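Long-range contact in fusolin (Unidentified entomopoxvirus, PDB 4OW5), which probably binds chitin through a domain of the lytic polysaccharide monooxygenase family, enhances the virulence of entomopoxviruses and crystallises in vivo into viral spindles: residues Ile171-Arg184 with Asn193-Arg205. Sequence-based numbering, arbitrary orientation.
Sequences INIFTGPIPLVQRR and NLVYRTTVGIPVR. With EDO (1,2-ethanediol), chain G; EDO (1,2-ethanediol), chain B.
Arg197 and the chain from Val181 to Arg184 show how a long cationic side chain can be sandwiched beside a beta hairpin. Strands 180-182 and 194-203 pair antiparallel, Val181 N giving a nearly straight bond to Val195 O (2.9 Å) and Val195 N returning one to Val181 O. From CB, which passes Val181 CG2, the Arg197 chain runs to CD, alongside Arg184 NH1, and bends at chi3 (-55°). Its NE lies 3.4 Å from Arg184 NH1, two donors not bonded together. In one of two conformers, Val181 CG2 sits centrally over one face, 3.6 Å from Arg197 CZ and near NH2. Against the opposite face lies the guanidinium of Arg184, centres 3.8 Å apart and planes at 26°. At the edge, Arg197 NH1 donates to Gln182 O (3.0 Å) and to a water that also accepts from Arg184 N.

On the hairpin's other side, Leu180 CD2 makes a CH-pi contact over the Tyr196 ring, 3.8 Å from its centroid, while Tyr196 OH is hydrogen-bonded to Glu145 OE2. The Tyr196 side chain is about 6 Å from that of His144, which can bind copper or zinc, though neither is bound to this chain. Strand 171-176, from the second sheet of the fibronectin type III-like sandwich, packs Ile173 CD1 against Val200 CG1 and Ile202 CD1. In the link to strand 180-182, Ile178 CD1 presses tightly on Thr198 CG2.

Arg184 NH2 donates to Met359 O of the second subunit. Glu135 forms a salt bridge with Arg184 NH1 and a weak, long ion pair with Arg197 NE, so its negative charge probably favours the stacking.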
ATOM      1  N   ILE A 171      15.851   3.070  12.659  1.00 13.70           N
ATOM      2  CA  ILE A 171      16.869   4.017  12.226  1.00 13.68           C
ATOM      3  C   ILE A 171      16.630   5.337  12.943  1.00 15.04           C
ATOM      4  O   ILE A 171      15.533   5.897  12.809  1.00 14.28           O
ATOM      5  CB  ILE A 171      16.788   4.254  10.682  1.00 17.57           C
ATOM      6  CG1 ILE A 171      17.028   2.941   9.873  1.00 19.53           C
ATOM      7  CG2 ILE A 171      17.806   5.341  10.256  1.00 18.45           C
ATOM      8  CD1 ILE A 171      16.477   3.021   8.496  1.00 23.17           C
ATOM      9  N   ASN A 172      17.645   5.861  13.648  1.00 12.09           N
ATOM     10  CA  ASN A 172      17.507   7.145  14.326  1.00 12.15           C
ATOM     11  C   ASN A 172      17.464   8.292  13.301  1.00 15.46           C
ATOM     12  O   ASN A 172      18.340   8.382  12.440  1.00 15.37           O
ATOM     13  CB  ASN A 172      18.641   7.366  15.310  1.00 16.26           C
ATOM     14  CG  ASN A 172      18.419   8.601  16.129  1.00 24.35           C
ATOM     15  OD1 ASN A 172      18.939   9.662  15.813  1.00 26.06           O
ATOM     16  ND2 ASN A 172      17.432   8.580  17.015  1.00 24.88           N
ATOM     17  N   ILE A 173      16.447   9.130  13.379  1.00  9.57           N
ATOM     18  CA  ILE A 173      16.295  10.289  12.490  1.00 11.66           C
ATOM     19  C   ILE A 173      16.271  11.610  13.276  1.00 13.92           C
ATOM     20  O   ILE A 173      16.288  12.660  12.649  1.00 13.18           O
ATOM     21  CB  ILE A 173      15.072  10.193  11.556  1.00 14.18           C
ATOM     22  CG1 ILE A 173      13.748  10.156  12.330  1.00 15.21           C
ATOM     23  CG2 ILE A 173      15.241   9.000  10.599  1.00 15.08           C
ATOM     24  CD1 ILE A 173      12.492  10.144  11.452  1.00 19.65           C
ATOM     25  N   PHE A 174      16.307  11.557  14.608  1.00  9.97           N
ATOM     26  CA  PHE A 174      16.354  12.743  15.449  1.00 10.11           C
ATOM     27  C   PHE A 174      16.854  12.390  16.856  1.00 16.40           C
ATOM     28  O   PHE A 174      16.377  11.441  17.471  1.00 14.42           O
ATOM     29  CB  PHE A 174      14.974  13.444  15.561  1.00 11.30           C
ATOM     30  CG  PHE A 174      14.987  14.716  16.388  1.00 13.04           C
ATOM     31  CD1 PHE A 174      14.882  14.666  17.776  1.00 14.80           C
ATOM     32  CD2 PHE A 174      14.995  15.966  15.775  1.00 15.33           C
ATOM     33  CE1 PHE A 174      14.847  15.829  18.535  1.00 15.08           C
ATOM     34  CE2 PHE A 174      14.936  17.141  16.536  1.00 17.40           C
ATOM     35  CZ  PHE A 174      14.915  17.068  17.913  1.00 15.57           C
ATOM     36  N   THR A 175      17.768  13.205  17.385  1.00 14.75           N
ATOM     37  CA  THR A 175      18.257  13.072  18.749  1.00 13.85           C
ATOM     38  C   THR A 175      18.555  14.449  19.284  1.00 16.71           C
ATOM     39  O   THR A 175      19.388  15.118  18.704  1.00 14.92           O
ATOM     40  CB  THR A 175      19.519  12.210  18.834  1.00 20.17           C
ATOM     41  OG1 THR A 175      19.285  10.948  18.253  1.00 23.48           O
ATOM     42  CG2 THR A 175      20.003  12.057  20.262  1.00 18.05           C
ATOM     43  N   GLY A 176      17.963  14.810  20.409  1.00 14.32           N
ATOM     44  CA  GLY A 176      18.294  16.044  21.103  1.00 15.13           C
ATOM     45  C   GLY A 176      17.143  16.619  21.900  1.00 17.98           C
ATOM     46  O   GLY A 176      16.006  16.136  21.849  1.00 15.02           O
ATOM     47  N   PRO A 177      17.398  17.711  22.625  1.00 17.46           N
ATOM     48  CA  PRO A 177      16.287  18.370  23.335  1.00 18.94           C
ATOM     49  C   PRO A 177      15.331  19.085  22.368  1.00 23.14           C
ATOM     50  O   PRO A 177      15.686  19.380  21.212  1.00 22.27           O
ATOM     51  CB  PRO A 177      17.004  19.359  24.277  1.00 19.99           C
ATOM     52  CG  PRO A 177      18.273  19.646  23.608  1.00 23.47           C
ATOM     53  CD  PRO A 177      18.665  18.440  22.803  1.00 18.12           C
ATOM     54  N   ILE A 178      14.082  19.195  22.793  1.00 22.04           N
ATOM     55  CA  ILE A 178      13.010  19.927  22.129  1.00 23.33           C
ATOM     56  C   ILE A 178      12.466  20.908  23.192  1.00 28.49           C
ATOM     57  O   ILE A 178      12.060  20.448  24.253  1.00 27.19           O
ATOM     58  CB  ILE A 178      11.903  18.983  21.578  1.00 26.51           C
ATOM     59  CG1 ILE A 178      12.486  17.876  20.683  1.00 25.19           C
ATOM     60  CG2 ILE A 178      10.833  19.782  20.844  1.00 28.75           C
ATOM     61  CD1 ILE A 178      11.470  16.987  20.123  1.00 15.38           C
ATOM     62  N   PRO A 179      12.513  22.242  23.025  1.00 29.56           N
ATOM     63  CA  PRO A 179      11.983  23.106  24.087  1.00 28.77           C
ATOM     64  C   PRO A 179      10.449  23.053  24.126  1.00 27.20           C
ATOM     65  O   PRO A 179       9.796  22.801  23.111  1.00 25.26           O
ATOM     66  CB  PRO A 179      12.490  24.498  23.691  1.00 31.42           C
ATOM     67  CG  PRO A 179      12.487  24.450  22.192  1.00 37.02           C
ATOM     68  CD  PRO A 179      12.953  23.035  21.859  1.00 32.63           C
ATOM     69  N   LEU A 180       9.892  23.239  25.316  1.00 21.77           N
ATOM     70  CA  LEU A 180       8.450  23.363  25.500  1.00 18.95           C
ATOM     71  C   LEU A 180       7.938  24.663  24.843  1.00 19.70           C
ATOM     72  O   LEU A 180       8.564  25.716  24.986  1.00 19.06           O
ATOM     73  CB  LEU A 180       8.147  23.400  26.994  1.00 19.30           C
ATOM     74  CG  LEU A 180       8.201  22.097  27.676  1.00 24.85           C
ATOM     75  CD1 LEU A 180       8.533  22.266  29.149  1.00 25.71           C
ATOM     76  CD2 LEU A 180       6.918  21.356  27.477  1.00 25.65           C
ATOM     77  N   VAL A 181       6.820  24.595  24.137  1.00 14.80           N
ATOM     78  CA  VAL A 181       6.219  25.762  23.470  0.50 13.04           C
ATOM     79  C   VAL A 181       4.762  25.788  23.765  1.00 16.95           C
ATOM     80  O   VAL A 181       4.194  24.741  24.067  1.00 17.22           O
ATOM     81  CB  VAL A 181       6.444  25.805  21.937  0.50 15.02           C
ATOM     82  CG1 VAL A 181       7.849  26.291  21.599  0.50 16.18           C
ATOM     83  CG2 VAL A 181       6.132  24.454  21.271  0.50 12.61           C
ATOM     84  N   GLN A 182       4.124  26.973  23.642  1.00 15.66           N
ATOM     85  CA  GLN A 182       2.696  27.069  23.843  1.00 15.98           C
ATOM     86  C   GLN A 182       2.006  26.297  22.751  1.00 19.14           C
ATOM     87  O   GLN A 182       2.392  26.398  21.576  1.00 17.50           O
ATOM     88  CB  GLN A 182       2.172  28.534  23.857  1.00 17.40           C
ATOM     89  CG  GLN A 182       0.727  28.644  24.359  1.00 32.89           C
ATOM     90  CD  GLN A 182       0.137  30.014  24.110  1.00 58.97           C
ATOM     91  OE1 GLN A 182       0.628  31.022  24.611  1.00 50.47           O
ATOM     92  NE2 GLN A 182      -0.921  30.098  23.312  1.00 60.59           N
ATOM     93  N   ARG A 183       0.977  25.541  23.130  1.00 16.76           N
ATOM     94  CA  ARG A 183       0.190  24.778  22.178  1.00 17.72           C
ATOM     95  C   ARG A 183      -0.550  25.750  21.259  1.00 24.73           C
ATOM     96  O   ARG A 183      -0.970  26.841  21.685  1.00 24.76           O
ATOM     97  CB  ARG A 183      -0.826  23.850  22.899  1.00 18.35           C
ATOM     98  CG  ARG A 183      -2.084  24.573  23.376  1.00 22.87           C
ATOM     99  CD  ARG A 183      -3.056  23.724  24.199  1.00 31.53           C
ATOM    100  NE  ARG A 183      -4.069  23.039  23.399  1.00 45.52           N
ATOM    101  CZ  ARG A 183      -5.116  23.613  22.800  1.00 69.74           C
ATOM    102  NH1 ARG A 183      -5.304  24.930  22.880  1.00 60.77           N
ATOM    103  NH2 ARG A 183      -5.970  22.878  22.097  1.00 60.95           N
ATOM    104  N   ARG A 184      -0.727  25.366  20.021  1.00 20.94           N
ATOM    105  CA  ARG A 184      -1.467  26.209  19.102  1.00 20.82           C
ATOM    106  C   ARG A 184      -2.962  26.003  19.302  1.00 24.20           C
ATOM    107  O   ARG A 184      -3.364  24.965  19.813  1.00 20.73           O
ATOM    108  CB  ARG A 184      -1.104  25.880  17.669  1.00 16.82           C
ATOM    109  CG  ARG A 184       0.304  26.228  17.257  1.00 20.01           C
ATOM    110  CD  ARG A 184       0.334  26.385  15.754  1.00 26.38           C
ATOM    111  NE  ARG A 184       1.697  26.458  15.233  1.00 27.79           N
ATOM    112  CZ  ARG A 184       2.476  25.409  15.009  1.00 34.16           C
ATOM    113  NH1 ARG A 184       2.046  24.177  15.282  1.00 18.12           N
ATOM    114  NH2 ARG A 184       3.699  25.578  14.541  1.00 25.81           N
ATOM    115  N   ASN A 193      -1.236  23.136  28.391  1.00 22.05           N
ATOM    116  CA  ASN A 193      -1.091  24.364  27.587  0.50 21.77           C
ATOM    117  C   ASN A 193       0.275  24.411  26.879  1.00 22.85           C
ATOM    118  O   ASN A 193       0.459  25.207  25.956  1.00 22.73           O
ATOM    119  CB  ASN A 193      -1.231  25.609  28.471  0.50 25.05           C
ATOM    120  CG  ASN A 193       0.056  26.026  29.168  0.50 45.91           C
ATOM    121  OD1 ASN A 193       0.566  25.336  30.061  0.50 39.65           O
ATOM    122  ND2 ASN A 193       0.630  27.152  28.772  0.50 38.43           N
ATOM    123  N   LEU A 194       1.230  23.564  27.305  1.00 16.07           N
ATOM    124  CA  LEU A 194       2.555  23.445  26.691  1.00 15.79           C
ATOM    125  C   LEU A 194       2.667  22.085  25.979  1.00 16.86           C
ATOM    126  O   LEU A 194       2.135  21.087  26.457  1.00 17.33           O
ATOM    127  CB  LEU A 194       3.675  23.574  27.731  1.00 15.94           C
ATOM    128  CG  LEU A 194       3.810  24.923  28.453  1.00 20.15           C
ATOM    129  CD1 LEU A 194       4.884  24.855  29.493  1.00 21.63           C
ATOM    130  CD2 LEU A 194       4.095  26.028  27.484  1.00 17.45           C
ATOM    131  N   VAL A 195       3.334  22.063  24.843  1.00 13.26           N
ATOM    132  CA  VAL A 195       3.619  20.856  24.067  1.00 12.94           C
ATOM    133  C   VAL A 195       5.085  20.888  23.666  1.00 16.99           C
ATOM    134  O   VAL A 195       5.727  21.941  23.732  1.00 18.88           O
ATOM    135  CB  VAL A 195       2.709  20.740  22.809  1.00 16.53           C
ATOM    136  CG1 VAL A 195       1.254  20.470  23.188  1.00 16.77           C
ATOM    137  CG2 VAL A 195       2.817  21.974  21.914  1.00 16.57           C
ATOM    138  N   TYR A 196       5.597  19.756  23.220  1.00 13.42           N
ATOM    139  CA  TYR A 196       6.893  19.649  22.581  1.00 13.16           C
ATOM    140  C   TYR A 196       6.610  19.552  21.103  1.00 18.27           C
ATOM    141  O   TYR A 196       5.842  18.675  20.708  1.00 17.03           O
ATOM    142  CB  TYR A 196       7.679  18.444  23.035  1.00 14.10           C
ATOM    143  CG  TYR A 196       8.136  18.491  24.469  1.00 14.75           C
ATOM    144  CD1 TYR A 196       9.305  19.133  24.815  1.00 16.41           C
ATOM    145  CD2 TYR A 196       7.488  17.754  25.446  1.00 16.41           C
ATOM    146  CE1 TYR A 196       9.761  19.147  26.129  1.00 16.10           C
ATOM    147  CE2 TYR A 196       7.917  17.774  26.767  1.00 17.31           C
ATOM    148  CZ  TYR A 196       9.040  18.498  27.113  1.00 20.63           C
ATOM    149  OH  TYR A 196       9.464  18.482  28.414  1.00 21.69           O
ATOM    150  N   ARG A 197       7.163  20.462  20.295  1.00 15.74           N
ATOM    151  CA  ARG A 197       7.004  20.427  18.834  1.00 15.60           C
ATOM    152  C   ARG A 197       8.310  20.560  18.117  1.00 22.21           C
ATOM    153  O   ARG A 197       9.102  21.412  18.473  1.00 21.89           O
ATOM    154  CB  ARG A 197       6.123  21.544  18.308  1.00 16.75           C
ATOM    155  CG  ARG A 197       4.683  21.457  18.603  1.00 15.72           C
ATOM    156  CD  ARG A 197       3.903  22.414  17.704  1.00 23.94           C
ATOM    157  NE  ARG A 197       4.349  23.811  17.770  1.00 24.74           N
ATOM    158  CZ  ARG A 197       3.812  24.780  18.520  1.00 29.62           C
ATOM    159  NH1 ARG A 197       2.782  24.527  19.311  1.00 17.69           N
ATOM    160  NH2 ARG A 197       4.300  26.013  18.471  1.00 20.10           N
ATOM    161  N   THR A 198       8.493  19.800  17.044  1.00 21.02           N
ATOM    162  CA  THR A 198       9.691  19.875  16.206  1.00 23.11           C
ATOM    163  C   THR A 198       9.358  19.351  14.805  1.00 24.87           C
ATOM    164  O   THR A 198       8.541  18.462  14.691  1.00 23.82           O
ATOM    165  CB  THR A 198      10.860  19.068  16.850  1.00 32.13           C
ATOM    166  OG1 THR A 198      12.084  19.439  16.243  1.00 40.94           O
ATOM    167  CG2 THR A 198      10.683  17.553  16.761  1.00 32.92           C
ATOM    168  N   THR A 199      10.029  19.854  13.772  1.00 23.58           N
ATOM    169  CA  THR A 199       9.904  19.361  12.412  1.00 22.11           C
ATOM    170  C   THR A 199      11.048  18.422  12.146  1.00 25.85           C
ATOM    171  O   THR A 199      12.216  18.772  12.365  1.00 24.25           O
ATOM    172  CB  THR A 199       9.854  20.496  11.388  1.00 21.65           C
ATOM    173  OG1 THR A 199       8.693  21.268  11.655  1.00 28.80           O
ATOM    174  CG2 THR A 199       9.755  19.983   9.944  1.00 19.86           C
ATOM    175  N   VAL A 200      10.710  17.243  11.611  1.00 21.99           N
ATOM    176  CA  VAL A 200      11.670  16.231  11.186  1.00 22.20           C
ATOM    177  C   VAL A 200      11.301  15.855   9.784  1.00 22.29           C
ATOM    178  O   VAL A 200      10.102  15.739   9.492  1.00 19.84           O
ATOM    179  CB  VAL A 200      11.659  14.991  12.121  1.00 27.88           C
ATOM    180  CG1 VAL A 200      12.709  13.968  11.693  1.00 28.04           C
ATOM    181  CG2 VAL A 200      11.861  15.400  13.561  1.00 28.60           C
ATOM    182  N   GLY A 201      12.313  15.684   8.930  1.00 18.78           N
ATOM    183  CA  GLY A 201      12.123  15.214   7.578  1.00 18.25           C
ATOM    184  C   GLY A 201      11.947  13.720   7.670  1.00 21.78           C
ATOM    185  O   GLY A 201      12.820  13.039   8.191  1.00 23.28           O
ATOM    186  N   ILE A 202      10.800  13.216   7.269  1.00 16.84           N
ATOM    187  CA  ILE A 202      10.510  11.774   7.332  1.00 15.86           C
ATOM    188  C   ILE A 202      10.850  11.141   6.008  1.00 19.30           C
ATOM    189  O   ILE A 202      10.266  11.545   5.009  1.00 17.61           O
ATOM    190  CB  ILE A 202       9.022  11.542   7.683  1.00 16.83           C
ATOM    191  CG1 ILE A 202       8.644  12.281   8.989  1.00 17.12           C
ATOM    192  CG2 ILE A 202       8.714  10.042   7.785  1.00 17.93           C
ATOM    193  CD1 ILE A 202       9.416  11.829  10.239  1.00 24.85           C
ATOM    194  N   PRO A 203      11.741  10.128   5.970  1.00 18.39           N
ATOM    195  CA  PRO A 203      12.018   9.451   4.692  1.00 19.08           C
ATOM    196  C   PRO A 203      10.729   8.871   4.130  1.00 22.18           C
ATOM    197  O   PRO A 203       9.940   8.275   4.862  1.00 18.90           O
ATOM    198  CB  PRO A 203      13.031   8.342   5.069  1.00 21.55           C
ATOM    199  CG  PRO A 203      13.604   8.788   6.384  1.00 26.39           C
ATOM    200  CD  PRO A 203      12.517   9.534   7.078  1.00 21.81           C
ATOM    201  N   VAL A 204      10.494   9.085   2.853  1.00 19.70           N
ATOM    202  CA  VAL A 204       9.318   8.567   2.269  1.00 20.89           C
ATOM    203  C   VAL A 204       9.484   7.009   2.254  1.00 26.01           C
ATOM    204  O   VAL A 204      10.594   6.449   2.324  1.00 24.66           O
ATOM    205  CB  VAL A 204       8.987   9.233   0.902  1.00 26.50           C
ATOM    206  CG1 VAL A 204       7.751   8.631   0.272  1.00 26.59           C
ATOM    207  CG2 VAL A 204       8.727  10.713   1.112  1.00 27.41           C
ATOM    208  N   ARG A 205       8.377   6.381   2.499  1.00 21.23           N
ATOM    209  CA  ARG A 205       8.233   4.929   2.535  1.00 19.18           C
ATOM    210  C   ARG A 205       7.124   4.625   1.573  1.00 19.21           C
ATOM    211  O   ARG A 205       6.175   5.413   1.465  1.00 16.79           O
ATOM    212  CB  ARG A 205       7.888   4.472   3.963  1.00 19.05           C
ATOM    213  CG  ARG A 205       9.046   4.553   4.951  1.00 18.92           C
ATOM    214  CD  ARG A 205       9.906   3.334   4.896  1.00 19.44           C
ATOM    215  NE  ARG A 205      11.018   3.375   5.852  1.00 19.79           N
ATOM    216  CZ  ARG A 205      12.167   4.010   5.655  1.00 22.45           C
ATOM    217  NH1 ARG A 205      12.380   4.690   4.536  1.00 20.86           N
ATOM    218  NH2 ARG A 205      13.118   3.967   6.575  1.00 15.72           N
TER
HETATM  219  C1  EDO G 406      15.954   4.711   4.661  1.00 43.03           C
HETATM  220  O1  EDO G 406      15.427   5.514   5.708  1.00 38.16           O
HETATM  221  C2  EDO G 406      15.726   5.418   3.308  1.00 44.76           C
HETATM  222  O2  EDO G 406      15.348   4.453   2.334  1.00 48.76           O
HETATM  223  C1  EDO B 401      20.335  11.780  13.777  1.00 42.63           C
HETATM  224  O1  EDO B 401      20.560  10.434  13.425  1.00 41.52           O
HETATM  225  C2  EDO B 401      20.957  12.102  15.145  1.00 46.00           C
HETATM  226  O2  EDO B 401      22.124  11.332  15.352  1.00 49.40           O
HETATM  227  O   HOH W   1       8.952  22.559  20.675  1.00 40.66           O
HETATM  228  O   HOH W   2       0.404  22.766  18.933  1.00 16.65           O